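PDB 3F4S: putative uncharacterized protein from Wolbachia pipientis, which is probably a DsbA-type thiol-disulfide oxidoreductase with a thioredoxin fold, expected to form disulfide bonds in exported proteins through its CxxC motif. Local coordinates for residues I41-Y46 with N204-L209; P63-K68 with G73-I78; H81-Y86 with K90-S95; F105-A110 with T127-I132. The protein carries 1 engineered substitution. All blocks are in the same frame, centred on the assembly; numbering follows the deposited sequence.

Interaction 1: residues I41-Y46 with N204-L209; sequences ILMIEY and NVIDKL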
loop_
_atom_site.group_PDB
_atom_site.type_symbol
_atom_site.label_atom_id
_atom_site.label_comp_id
_atom_site.label_asym_id
_atom_site.label_seq_id
_atom_site.Cartn_x
_atom_site.Cartn_y
_atom_site.Cartn_z
ATOM N N ILE A 41 -8.523 13.950 2.654
ATOM C CA ILE A 41 -8.763 12.863 1.711
ATOM C C ILE A 41 -8.048 11.597 2.163
ATOM O O ILE A 41 -6.995 11.666 2.794
ATOM C CB ILE A 41 -8.296 13.242 0.283
ATOM C CG1 ILE A 41 -9.004 14.523 -0.176
ATOM C CG2 ILE A 41 -8.526 12.093 -0.706
ATOM C CD1 ILE A 41 -10.520 14.451 -0.087
ATOM N N LEU A 42 -8.634 10.447 1.842
ATOM C CA LEU A 42 -8.059 9.149 2.177
ATOM C C LEU A 42 -7.842 8.319 0.918
ATOM O O LEU A 42 -8.744 8.197 0.092
ATOM C CB LEU A 42 -8.995 8.384 3.116
ATOM C CG LEU A 42 -8.661 6.903 3.332
ATOM C CD1 LEU A 42 -7.272 6.755 3.932
ATOM C CD2 LEU A 42 -9.709 6.233 4.220
ATOM N N MET A 43 -6.652 7.744 0.780
ATOM C CA MET A 43 -6.388 6.762 -0.267
ATOM C C MET A 43 -5.947 5.451 0.364
ATOM O O MET A 43 -4.996 5.421 1.145
ATOM C CB MET A 43 -5.308 7.240 -1.243
ATOM C CG MET A 43 -4.764 6.121 -2.143
ATOM S SD MET A 43 -3.449 6.653 -3.253
ATOM C CE MET A 43 -4.367 7.673 -4.398
ATOM N N ILE A 44 -6.648 4.373 0.028
ATOM C CA ILE A 44 -6.239 3.030 0.415
ATOM C C ILE A 44 -5.831 2.307 -0.852
ATOM O O ILE A 44 -6.587 2.273 -1.814
ATOM C CB ILE A 44 -7.392 2.260 1.095
ATOM C CG1 ILE A 44 -7.788 2.948 2.405
ATOM C CG2 ILE A 44 -7.002 0.793 1.342
ATOM C CD1 ILE A 44 -9.096 2.441 3.004
ATOM N N GLU A 45 -4.623 1.761 -0.864
ATOM C CA GLU A 45 -4.132 1.014 -2.008
ATOM C C GLU A 45 -3.888 -0.436 -1.614
ATOM O O GLU A 45 -3.238 -0.704 -0.600
ATOM C CB GLU A 45 -2.819 1.618 -2.527
ATOM C CG GLU A 45 -2.181 0.770 -3.615
ATOM C CD GLU A 45 -0.822 1.294 -4.092
ATOM O OE1 GLU A 45 -0.395 2.390 -3.660
ATOM O OE2 GLU A 45 -0.178 0.602 -4.909
ATOM N N TYR A 46 -4.403 -1.367 -2.414
ATOM C CA TYR A 46 -4.008 -2.768 -2.323
ATOM C C TYR A 46 -3.125 -3.108 -3.516
ATOM O O TYR A 46 -3.502 -2.867 -4.664
ATOM C CB TYR A 46 -5.228 -3.686 -2.349
ATOM C CG TYR A 46 -6.049 -3.708 -1.082
ATOM C CD1 TYR A 46 -5.786 -4.634 -0.075
ATOM C CD2 TYR A 46 -7.096 -2.814 -0.899
ATOM C CE1 TYR A 46 -6.552 -4.669 1.088
ATOM C CE2 TYR A 46 -7.865 -2.836 0.258
ATOM C CZ TYR A 46 -7.587 -3.763 1.246
ATOM O OH TYR A 46 -8.354 -3.789 2.381
ATOM N N ASN A 204 -6.934 14.619 -11.164
ATOM C CA ASN A 204 -8.321 14.966 -11.456
ATOM C C ASN A 204 -9.267 14.465 -10.367
ATOM O O ASN A 204 -10.099 15.217 -9.857
ATOM C CB ASN A 204 -8.734 14.391 -12.813
ATOM C CG ASN A 204 -10.175 14.700 -13.166
ATOM O OD1 ASN A 204 -10.979 13.793 -13.378
ATOM N ND2 ASN A 204 -10.508 15.982 -13.229
ATOM N N VAL A 205 -9.131 13.190 -10.020
ATOM C CA VAL A 205 -9.961 12.565 -8.994
ATOM C C VAL A 205 -9.746 13.233 -7.637
ATOM O O VAL A 205 -10.704 13.609 -6.955
ATOM C CB VAL A 205 -9.659 11.046 -8.874
ATOM C CG1 VAL A 205 -10.255 10.475 -7.594
ATOM C CG2 VAL A 205 -10.171 10.291 -10.094
ATOM N N ILE A 206 -8.486 13.394 -7.253
ATOM C CA ILE A 206 -8.160 13.908 -5.924
ATOM C C ILE A 206 -8.496 15.394 -5.769
ATOM O O ILE A 206 -9.054 15.805 -4.752
ATOM C CB ILE A 206 -6.689 13.630 -5.559
ATOM C CG1 ILE A 206 -6.466 12.122 -5.417
ATOM C CG2 ILE A 206 -6.318 14.332 -4.269
ATOM C CD1 ILE A 206 -5.004 11.710 -5.385
ATOM N N ASP A 207 -8.172 16.196 -6.778
ATOM C CA ASP A 207 -8.514 17.619 -6.744
ATOM C C ASP A 207 -10.010 17.839 -6.552
ATOM O O ASP A 207 -10.424 18.664 -5.738
ATOM C CB ASP A 207 -8.050 18.324 -8.017
ATOM C CG ASP A 207 -6.565 18.600 -8.021
ATOM O OD1 ASP A 207 -5.904 18.337 -6.992
ATOM O OD2 ASP A 207 -6.062 19.087 -9.055
ATOM N N LYS A 208 -10.817 17.105 -7.313
ATOM C CA LYS A 208 -12.272 17.237 -7.249
ATOM C C LYS A 208 -12.799 16.869 -5.864
ATOM O O LYS A 208 -13.660 17.552 -5.305
ATOM C CB LYS A 208 -12.928 16.354 -8.311
ATOM N N LEU A 209 -12.265 15.788 -5.310
ATOM C CA LEU A 209 -12.683 15.311 -4.000
ATOM C C LEU A 209 -12.231 16.285 -2.911
ATOM O O LEU A 209 -12.983 16.591 -1.982
ATOM C CB LEU A 209 -12.100 13.922 -3.748
ATOM C CG LEU A 209 -12.928 12.899 -2.969
ATOM C CD1 LEU A 209 -14.322 12.744 -3.552
ATOM C CD2 LEU A 209 -12.202 11.563 -2.959
#
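I41 puts its longer branch beside the backbone N (chi1 -57°), and a second turn at chi2 (-54°) brings CD1 against L209. Two places along the strand, M43 reaches the same helix by another path: its chain runs out straight as far as SD and then bends at chi3 (-71°), which brings the methyl CE to I206. Each of these side chains thus touches through its terminal methyl. I41 CD1 lies 4.0 Å from L209 CB, and it is just as near the helix backbone, 3.8 Å from L209 O. M43 CE meets I206 CD1 end to end at 4.2 Å, a looser touch. No hydrogen bond crosses the contact. The backbones stay well apart, the closest alpha carbons being I41 CA and L209 CA at 7.3 Å, and apolar side chains fill the distance between them.

Alternation along the strand sorts the residues: I41 and M43 lie on the helix-facing side, while L42 and I44 belong to the other face of the sheet. The contact joins the C-terminal helix to the central sheet of the thioredoxin fold, in which helices pack on both faces.

Strand 41-47 is an inner strand, parallel to strand 75-81 on one flank and antiparallel to strand 174-179 on the other. Both neighbours share in the same apolar layer beneath helix 199-216: M75 touches M43 and I206, and I177 touches M43 and L209, placing the helix over three adjoining strands.

Interaction 2: residues P63-K68 with G73-I78; sequences PKIKEK and GKMLYI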
loop_
_atom_site.group_PDB
_atom_site.type_symbol
_atom_site.label_atom_id
_atom_site.label_comp_id
_atom_site.label_asym_id
_atom_site.label_seq_id
_atom_site.Cartn_x
_atom_site.Cartn_y
_atom_site.Cartn_z
ATOM N N PRO A 63 5.463 8.901 -6.787
ATOM C CA PRO A 63 6.272 9.953 -6.158
ATOM C C PRO A 63 5.627 11.338 -6.294
ATOM O O PRO A 63 5.688 12.136 -5.352
ATOM C CB PRO A 63 7.598 9.879 -6.919
ATOM C CG PRO A 63 7.673 8.433 -7.377
ATOM C CD PRO A 63 6.258 8.051 -7.696
ATOM N N LYS A 64 5.005 11.611 -7.439
ATOM C CA LYS A 64 4.361 12.907 -7.663
ATOM C C LYS A 64 3.077 13.033 -6.848
ATOM O O LYS A 64 2.736 14.117 -6.374
ATOM C CB LYS A 64 4.070 13.128 -9.152
ATOM C CG LYS A 64 5.289 13.522 -9.985
ATOM N N ILE A 65 2.357 11.923 -6.694
ATOM C CA ILE A 65 1.184 11.908 -5.831
ATOM C C ILE A 65 1.594 12.222 -4.388
ATOM O O ILE A 65 0.949 13.022 -3.701
ATOM C CB ILE A 65 0.441 10.548 -5.896
ATOM C CG1 ILE A 65 -0.207 10.356 -7.272
ATOM C CG2 ILE A 65 -0.601 10.454 -4.791
ATOM C CD1 ILE A 65 -0.888 9.021 -7.445
ATOM N N LYS A 66 2.674 11.600 -3.932
ATOM C CA LYS A 66 3.152 11.818 -2.573
ATOM C C LYS A 66 3.576 13.270 -2.355
ATOM O O LYS A 66 3.232 13.881 -1.342
ATOM C CB LYS A 66 4.305 10.868 -2.246
ATOM C CG LYS A 66 4.832 11.015 -0.826
ATOM C CD LYS A 66 5.959 10.034 -0.546
ATOM C CE LYS A 66 6.416 10.107 0.906
ATOM N NZ LYS A 66 7.179 11.354 1.214
ATOM N N GLU A 67 4.320 13.822 -3.310
ATOM C CA GLU A 67 4.774 15.209 -3.202
ATOM C C GLU A 67 3.603 16.188 -3.222
ATOM O O GLU A 67 3.573 17.149 -2.457
ATOM C CB GLU A 67 5.761 15.560 -4.322
ATOM C CG GLU A 67 6.242 17.010 -4.275
ATOM C CD GLU A 67 7.030 17.421 -5.507
ATOM O OE1 GLU A 67 7.163 16.600 -6.434
ATOM O OE2 GLU A 67 7.515 18.574 -5.549
ATOM N N LYS A 68 2.639 15.937 -4.098
ATOM C CA LYS A 68 1.516 16.849 -4.286
ATOM C C LYS A 68 0.460 16.775 -3.178
ATOM O O LYS A 68 -0.116 17.798 -2.793
ATOM C CB LYS A 68 0.870 16.580 -5.649
ATOM C CG LYS A 68 -0.052 17.671 -6.159
ATOM C CD LYS A 68 -0.534 17.333 -7.565
ATOM C CE LYS A 68 -1.495 18.375 -8.110
ATOM N NZ LYS A 68 -0.807 19.649 -8.449
ATOM N N GLY A 73 -0.210 17.383 3.254
ATOM C CA GLY A 73 -1.267 17.219 4.240
ATOM C C GLY A 73 -2.672 17.118 3.660
ATOM O O GLY A 73 -3.658 17.157 4.393
ATOM N N LYS A 74 -2.777 16.976 2.343
ATOM C CA LYS A 74 -4.092 16.916 1.715
ATOM C C LYS A 74 -4.710 15.531 1.815
ATOM O O LYS A 74 -5.928 15.390 1.825
ATOM C CB LYS A 74 -4.027 17.353 0.246
ATOM C CG LYS A 74 -3.821 18.854 0.059
ATOM C CD LYS A 74 -3.786 19.220 -1.415
ATOM C CE LYS A 74 -3.649 20.719 -1.607
ATOM N NZ LYS A 74 -3.802 21.104 -3.038
ATOM N N MET A 75 -3.864 14.511 1.888
ATOM C CA MET A 75 -4.331 13.137 1.756
ATOM C C MET A 75 -3.564 12.175 2.653
ATOM O O MET A 75 -2.333 12.223 2.724
ATOM C CB MET A 75 -4.208 12.687 0.295
ATOM C CG MET A 75 -4.766 11.297 0.000
ATOM S SD MET A 75 -4.762 10.930 -1.768
ATOM C CE MET A 75 -3.053 10.435 -2.003
ATOM N N LEU A 76 -4.313 11.310 3.334
ATOM C CA LEU A 76 -3.756 10.213 4.119
ATOM C C LEU A 76 -3.647 8.972 3.236
ATOM O O LEU A 76 -4.610 8.599 2.568
ATOM C CB LEU A 76 -4.660 9.916 5.316
ATOM C CG LEU A 76 -4.343 8.676 6.157
ATOM C CD1 LEU A 76 -2.954 8.781 6.759
ATOM C CD2 LEU A 76 -5.395 8.465 7.252
ATOM N N TYR A 77 -2.480 8.333 3.237
ATOM C CA TYR A 77 -2.237 7.169 2.384
ATOM C C TYR A 77 -2.063 5.900 3.209
ATOM O O TYR A 77 -1.218 5.841 4.110
ATOM C CB TYR A 77 -1.002 7.416 1.515
ATOM C CG TYR A 77 -0.513 6.236 0.712
ATOM C CD1 TYR A 77 -1.199 5.803 -0.416
ATOM C CD2 TYR A 77 0.666 5.576 1.059
ATOM C CE1 TYR A 77 -0.736 4.731 -1.170
ATOM C CE2 TYR A 77 1.132 4.500 0.319
ATOM C CZ TYR A 77 0.432 4.082 -0.797
ATOM O OH TYR A 77 0.902 3.022 -1.545
ATOM N N ILE A 78 -2.864 4.888 2.890
ATOM C CA ILE A 78 -2.800 3.602 3.569
ATOM C C ILE A 78 -2.565 2.489 2.559
ATOM O O ILE A 78 -3.446 2.173 1.753
ATOM C CB ILE A 78 -4.097 3.305 4.339
ATOM C CG1 ILE A 78 -4.366 4.403 5.371
ATOM C CG2 ILE A 78 -4.023 1.925 4.989
ATOM C CD1 ILE A 78 -5.606 4.174 6.223
HETATM O O HOH W 1 -0.995 20.300 -3.566
#
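I65 lays its CG2 methyl against the end of M75, with 3.7 Å between I65 CG2 and M75 CE. M75 leaves the strand extended and bends at chi3 (81°), which presents CE and not SD to I65, and the two side chains cross obliquely. This buried touch is extended by helix 199-216, where L199 and F202 pack on I65. Helix 62-70 and strand 75-81 close the first beta-alpha-beta unit of the thioredoxin fold, in which strand 41-47 leads through the helices to its parallel neighbour. Helix 62-70 ends in a Schellman motif, G73 taking a positive phi (83°) as the chain leaves it. Beyond the turn, K74 stretches its extended side chain alongside the C-terminal end of the helix, near K68 O. K74 CD lies 4.2 Å from K68 O, and a water completes the link: it donates to K68 O at 2.8 Å and accepts from K74 NZ at 3.0 Å. The ammonium groups of K68 and K74 stay apart, NZ to NZ 6.4 Å, and K74 also makes a cation-pi contact with Y210.

Interaction 3: residues H81-Y86 with K90-S95; sequences HFPLDY and KAAMLS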
loop_
_atom_site.group_PDB
_atom_site.type_symbol
_atom_site.label_atom_id
_atom_site.label_comp_id
_atom_site.label_asym_id
_atom_site.label_seq_id
_atom_site.Cartn_x
_atom_site.Cartn_y
_atom_site.Cartn_z
ATOM N N HIS A 81 -1.157 -4.808 1.947
ATOM C CA HIS A 81 -0.517 -5.856 1.159
ATOM C C HIS A 81 -1.548 -6.760 0.482
ATOM O O HIS A 81 -2.633 -7.020 1.024
ATOM C CB HIS A 81 0.406 -6.703 2.042
ATOM C CG HIS A 81 1.649 -5.988 2.481
ATOM N ND1 HIS A 81 2.608 -5.552 1.591
ATOM C CD2 HIS A 81 2.094 -5.642 3.714
ATOM C CE1 HIS A 81 3.590 -4.967 2.254
ATOM N NE2 HIS A 81 3.303 -5.008 3.544
ATOM N N PHE A 82 -1.205 -7.232 -0.710
ATOM C CA PHE A 82 -2.024 -8.205 -1.416
ATOM C C PHE A 82 -1.075 -9.148 -2.139
ATOM O O PHE A 82 -0.948 -9.091 -3.364
ATOM C CB PHE A 82 -2.931 -7.499 -2.425
ATOM C CG PHE A 82 -4.131 -8.307 -2.837
ATOM C CD1 PHE A 82 -5.336 -8.167 -2.168
ATOM C CD2 PHE A 82 -4.055 -9.206 -3.891
ATOM C CE1 PHE A 82 -6.454 -8.903 -2.543
ATOM C CE2 PHE A 82 -5.168 -9.949 -4.275
ATOM C CZ PHE A 82 -6.370 -9.797 -3.597
ATOM N N PRO A 83 -0.384 -10.020 -1.385
ATOM C CA PRO A 83 0.640 -10.823 -2.060
ATOM C C PRO A 83 0.043 -11.969 -2.857
ATOM O O PRO A 83 -1.025 -12.485 -2.514
ATOM C CB PRO A 83 1.508 -11.334 -0.904
ATOM C CG PRO A 83 1.222 -10.381 0.229
ATOM C CD PRO A 83 -0.229 -10.057 0.078
ATOM N N LEU A 84 0.734 -12.329 -3.935
ATOM C CA LEU A 84 0.230 -13.321 -4.879
ATOM C C LEU A 84 1.199 -14.473 -5.105
ATOM O O LEU A 84 0.903 -15.401 -5.867
ATOM C CB LEU A 84 -0.093 -12.656 -6.219
ATOM C CG LEU A 84 -1.232 -11.640 -6.153
ATOM C CD1 LEU A 84 -1.364 -10.932 -7.479
ATOM C CD2 LEU A 84 -2.546 -12.318 -5.770
ATOM N N ASP A 85 2.353 -14.412 -4.453
ATOM C CA ASP A 85 3.373 -15.432 -4.660
ATOM C C ASP A 85 4.312 -15.493 -3.463
ATOM O O ASP A 85 4.171 -14.716 -2.503
ATOM C CB ASP A 85 4.148 -15.138 -5.945
ATOM C CG ASP A 85 4.672 -13.720 -5.979
ATOM O OD1 ASP A 85 5.259 -13.296 -4.985
ATOM O OD2 ASP A 85 4.495 -13.020 -6.987
ATOM N N TYR A 86 5.275 -16.407 -3.521
ATOM C CA TYR A 86 6.171 -16.634 -2.394
ATOM C C TYR A 86 7.012 -15.394 -2.070
ATOM O O TYR A 86 7.054 -14.949 -0.911
ATOM C CB TYR A 86 7.056 -17.852 -2.657
ATOM C CG TYR A 86 8.038 -18.154 -1.559
ATOM C CD1 TYR A 86 7.687 -18.971 -0.477
ATOM C CD2 TYR A 86 9.325 -17.639 -1.602
ATOM C CE1 TYR A 86 8.610 -19.267 0.534
ATOM C CE2 TYR A 86 10.253 -17.918 -0.600
ATOM C CZ TYR A 86 9.892 -18.726 0.463
ATOM O OH TYR A 86 10.826 -18.994 1.436
ATOM N N LYS A 90 6.695 -13.128 1.336
ATOM C CA LYS A 90 7.872 -12.964 2.192
ATOM C C LYS A 90 8.275 -11.487 2.291
ATOM O O LYS A 90 8.659 -11.011 3.365
ATOM C CB LYS A 90 9.041 -13.821 1.687
ATOM C CG LYS A 90 8.851 -15.317 1.919
ATOM C CD LYS A 90 9.079 -15.677 3.375
ATOM C CE LYS A 90 8.595 -17.086 3.676
ATOM N NZ LYS A 90 9.047 -17.582 5.015
ATOM N N ALA A 91 8.180 -10.765 1.175
ATOM C CA ALA A 91 8.492 -9.335 1.178
ATOM C C ALA A 91 7.510 -8.594 2.095
ATOM O O ALA A 91 7.916 -7.741 2.899
ATOM C CB ALA A 91 8.439 -8.766 -0.236
ATOM N N ALA A 92 6.224 -8.927 1.985
ATOM C CA ALA A 92 5.215 -8.298 2.832
ATOM C C ALA A 92 5.496 -8.573 4.311
ATOM O O ALA A 92 5.351 -7.690 5.156
ATOM C CB ALA A 92 3.815 -8.783 2.450
ATOM N N MET A 93 5.890 -9.801 4.627
ATOM C CA MET A 93 6.264 -10.137 6.000
ATOM C C MET A 93 7.458 -9.300 6.457
ATOM O O MET A 93 7.469 -8.771 7.572
ATOM C CB MET A 93 6.577 -11.635 6.110
ATOM C CG MET A 93 5.336 -12.529 5.922
ATOM S SD MET A 93 5.736 -14.271 5.720
ATOM C CE MET A 93 6.535 -14.631 7.288
ATOM N N LEU A 94 8.463 -9.181 5.595
ATOM C CA LEU A 94 9.665 -8.432 5.945
ATOM C C LEU A 94 9.363 -6.957 6.224
ATOM O O LEU A 94 10.028 -6.334 7.048
ATOM C CB LEU A 94 10.736 -8.573 4.862
ATOM C CG LEU A 94 12.110 -7.971 5.155
ATOM C CD1 LEU A 94 12.647 -8.456 6.505
ATOM C CD2 LEU A 94 13.080 -8.287 4.027
ATOM N N SER A 95 8.355 -6.405 5.551
ATOM C CA SER A 95 8.009 -4.997 5.746
ATOM C C SER A 95 7.674 -4.696 7.204
ATOM O O SER A 95 7.797 -3.559 7.654
ATOM C CB SER A 95 6.852 -4.574 4.832
ATOM O OG SER A 95 5.614 -5.064 5.320
#
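H81 presents one face of its imidazole to A92, whose CB sits almost over the ring centre, 3.6 Å from the centroid, in a CH-pi contact. The same methyl is held from a second direction by P83, with P83 CG 3.8 Å from A92 CB. At its edge the imidazole gives the NE2 hydrogen to S95: H81 NE2 to S95 OG is 2.9 Å, but the bond is bent (140°) and the oxygen stands 26° out of the ring plane. S95 OG in turn donates a hydrogen bond to A92 O, 2.6 Å away, and chi1 of 76° tucks the hydroxyl in for both bonds. Ring rotation is thereby limited by a methyl over the face and a hydroxyl at the rim. These residues join the end of strand 75-81 to helix 86-94, where the thioredoxin fold gives way to the helical insertion characteristic of DsbA proteins. D85 is the N-cap of that helix; its OD1 accepts from G88 N, while OD2 is bonded to T50 OG1, next in sequence to the C51-C54 disulfide, presumably the redox-active pair. In the first helical turn, K90 N bonds to Y86 O at 2.9 Å. The K90 side chain folds back across the Y86 ring, CG over the face at 4.0 Å from the centroid and CE beside the phenol oxygen, before NZ goes on to the carbonyl of I147.

Interaction 4: residues F105-A110 with T127-I132; sequences FNFNKA and TLLQRI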
loop_
_atom_site.group_PDB
_atom_site.type_symbol
_atom_site.label_atom_id
_atom_site.label_comp_id
_atom_site.label_asym_id
_atom_site.label_seq_id
_atom_site.Cartn_x
_atom_site.Cartn_y
_atom_site.Cartn_z
ATOM N N PHE A 105 7.219 2.686 4.380
ATOM C CA PHE A 105 6.976 3.125 3.014
ATOM C C PHE A 105 8.223 2.948 2.146
ATOM O O PHE A 105 8.132 2.472 1.011
ATOM C CB PHE A 105 6.518 4.589 2.989
ATOM C CG PHE A 105 6.439 5.169 1.600
ATOM C CD1 PHE A 105 5.389 4.833 0.759
ATOM C CD2 PHE A 105 7.418 6.036 1.131
ATOM C CE1 PHE A 105 5.312 5.353 -0.529
ATOM C CE2 PHE A 105 7.346 6.568 -0.154
ATOM C CZ PHE A 105 6.291 6.223 -0.987
ATOM N N ASN A 106 9.386 3.309 2.692
ATOM C CA ASN A 106 10.641 3.216 1.945
ATOM C C ASN A 106 11.039 1.774 1.650
ATOM O O ASN A 106 11.645 1.488 0.615
ATOM C CB ASN A 106 11.774 3.960 2.660
ATOM C CG ASN A 106 11.738 5.452 2.401
ATOM O OD1 ASN A 106 11.132 5.906 1.433
ATOM N ND2 ASN A 106 12.382 6.226 3.269
ATOM N N PHE A 107 10.697 0.864 2.554
ATOM C CA PHE A 107 10.953 -0.539 2.288
ATOM C C PHE A 107 10.108 -1.018 1.101
ATOM O O PHE A 107 10.630 -1.612 0.145
ATOM C CB PHE A 107 10.687 -1.426 3.512
ATOM C CG PHE A 107 10.731 -2.893 3.184
ATOM C CD1 PHE A 107 11.946 -3.572 3.154
ATOM C CD2 PHE A 107 9.573 -3.576 2.825
ATOM C CE1 PHE A 107 12.001 -4.917 2.824
ATOM C CE2 PHE A 107 9.617 -4.920 2.487
ATOM C CZ PHE A 107 10.831 -5.594 2.485
ATOM N N ASN A 108 8.803 -0.781 1.165
ATOM C CA ASN A 108 7.933 -1.186 0.063
ATOM C C ASN A 108 8.370 -0.559 -1.257
ATOM O O ASN A 108 8.386 -1.229 -2.294
ATOM C CB ASN A 108 6.463 -0.898 0.375
ATOM C CG ASN A 108 5.940 -1.763 1.501
ATOM O OD1 ASN A 108 6.318 -2.926 1.621
ATOM N ND2 ASN A 108 5.095 -1.194 2.350
ATOM N N LYS A 109 8.739 0.720 -1.199
ATOM C CA LYS A 109 9.252 1.448 -2.360
ATOM C C LYS A 109 10.480 0.753 -2.965
ATOM O O LYS A 109 10.592 0.603 -4.191
ATOM C CB LYS A 109 9.596 2.893 -1.983
ATOM C CG LYS A 109 10.144 3.706 -3.147
ATOM C CD LYS A 109 10.092 5.195 -2.843
ATOM C CE LYS A 109 10.996 5.536 -1.679
ATOM N NZ LYS A 109 12.414 5.654 -2.107
ATOM N N ALA A 110 11.397 0.328 -2.102
ATOM C CA ALA A 110 12.607 -0.353 -2.554
ATOM C C ALA A 110 12.264 -1.680 -3.229
ATOM O O ALA A 110 12.850 -2.029 -4.254
ATOM C CB ALA A 110 13.558 -0.592 -1.391
ATOM N N THR A 127 17.330 -13.529 -2.288
ATOM C CA THR A 127 18.537 -12.691 -2.322
ATOM C C THR A 127 18.190 -11.196 -2.389
ATOM O O THR A 127 18.829 -10.365 -1.746
ATOM C CB THR A 127 19.432 -13.059 -3.520
ATOM O OG1 THR A 127 19.886 -14.408 -3.380
ATOM C CG2 THR A 127 20.647 -12.136 -3.599
ATOM N N LEU A 128 17.171 -10.848 -3.166
ATOM C CA LEU A 128 16.792 -9.441 -3.283
ATOM C C LEU A 128 16.449 -8.856 -1.914
ATOM O O LEU A 128 16.859 -7.738 -1.587
ATOM C CB LEU A 128 15.614 -9.247 -4.250
ATOM C CG LEU A 128 15.062 -7.815 -4.289
ATOM C CD1 LEU A 128 16.170 -6.782 -4.565
ATOM C CD2 LEU A 128 13.961 -7.687 -5.344
ATOM N N LEU A 129 15.691 -9.604 -1.115
ATOM C CA LEU A 129 15.346 -9.130 0.224
ATOM C C LEU A 129 16.582 -9.042 1.133
ATOM O O LEU A 129 16.667 -8.152 1.968
ATOM C CB LEU A 129 14.246 -9.993 0.864
ATOM C CG LEU A 129 12.905 -10.056 0.114
ATOM C CD1 LEU A 129 11.863 -10.839 0.910
ATOM C CD2 LEU A 129 12.384 -8.667 -0.233
ATOM N N GLN A 130 17.527 -9.968 0.984
ATOM C CA GLN A 130 18.785 -9.883 1.733
ATOM C C GLN A 130 19.514 -8.591 1.382
ATOM O O GLN A 130 20.082 -7.934 2.254
ATOM C CB GLN A 130 19.702 -11.074 1.441
ATOM C CG GLN A 130 19.123 -12.436 1.794
ATOM C CD GLN A 130 20.074 -13.580 1.470
ATOM O OE1 GLN A 130 21.227 -13.365 1.083
ATOM N NE2 GLN A 130 19.599 -14.804 1.643
ATOM N N ARG A 131 19.493 -8.230 0.102
ATOM C CA ARG A 131 20.158 -7.015 -0.349
ATOM C C ARG A 131 19.482 -5.777 0.231
ATOM O O ARG A 131 20.139 -4.868 0.752
ATOM C CB ARG A 131 20.194 -6.952 -1.878
ATOM C CG ARG A 131 20.838 -5.676 -2.424
ATOM C CD ARG A 131 19.804 -4.794 -3.089
ATOM N NE ARG A 131 19.517 -5.260 -4.444
ATOM C CZ ARG A 131 18.695 -4.658 -5.294
ATOM N NH1 ARG A 131 18.031 -3.562 -4.940
ATOM N NH2 ARG A 131 18.531 -5.162 -6.505
ATOM N N ILE A 132 18.163 -5.745 0.156
ATOM C CA ILE A 132 17.421 -4.608 0.683
ATOM C C ILE A 132 17.602 -4.485 2.199
ATOM O O ILE A 132 17.758 -3.380 2.730
ATOM C CB ILE A 132 15.937 -4.682 0.297
ATOM C CG1 ILE A 132 15.795 -4.480 -1.221
ATOM C CG2 ILE A 132 15.129 -3.654 1.088
ATOM C CD1 ILE A 132 14.378 -4.662 -1.765
#
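Helices 105-110 and 127-132 run in roughly opposed directions, their short axes inclined at 138° and no nearer than 11.3 Å. They converge toward the C-terminal ends of the two segments, where A110 CA and I132 CA come within 7.2 Å. A110 faces I132 here, and the contact is made by the isoleucine side chain.

I132 contributes the largest share of the contact, and its two branches divide the work. With CG1 beside the backbone N (chi1 -68°), that branch extends to A110, where I132 CD1 lies 3.9 Å from A110 O and 4.2 Å from A110 CB. The CG2 methyl turns instead to F107, 3.8 Å from F107 CE1 and equally close to CD1 of the same ring. F107 gets there because its ring swings away from the backbone N (chi1 171°); its side chain and that of I132 cross at about a right angle. L129, one helical turn before I132, adds a lighter touch, L129 CD2 to F107 CZ at 4.4 Å. The interface between the segments is apolar, without a hydrogen bond. Alongside it, S114 OG is bonded to both A110 O and R131 NH1, a polar tie between the two helices.

The pair belongs to the helical insertion of this DsbA-like protein. Helix 86-94 borders it through L94, which touches both F107 and L129, and Y98 stacks on the F107 ring. L129 also touches F143 and I147 of helix 140-147.

Overall arrangement
The four contacts fall into two groups. Interactions 1 and 2 share the sheet, with centres 9 Å apart; strands 41-47 and 75-81 are bonded by their backbones, and E45 OE1 and Y77 OH, 2.6 Å apart, are probably hydrogen-bonded. Interactions 3 and 4, centres 11 Å apart, build the helical part, where S95 CB packs 3.5 Å from F107 CD2. Between the groups lie 21 to 26 Å from centre to centre, bridged by Y46 packing on F82 and by K66 and Y77 against F105. The C51-C54 disulfide follows strand 41-47 near this junction, while C97-C146 ties the loop after helix 86-94 to helix 140-147.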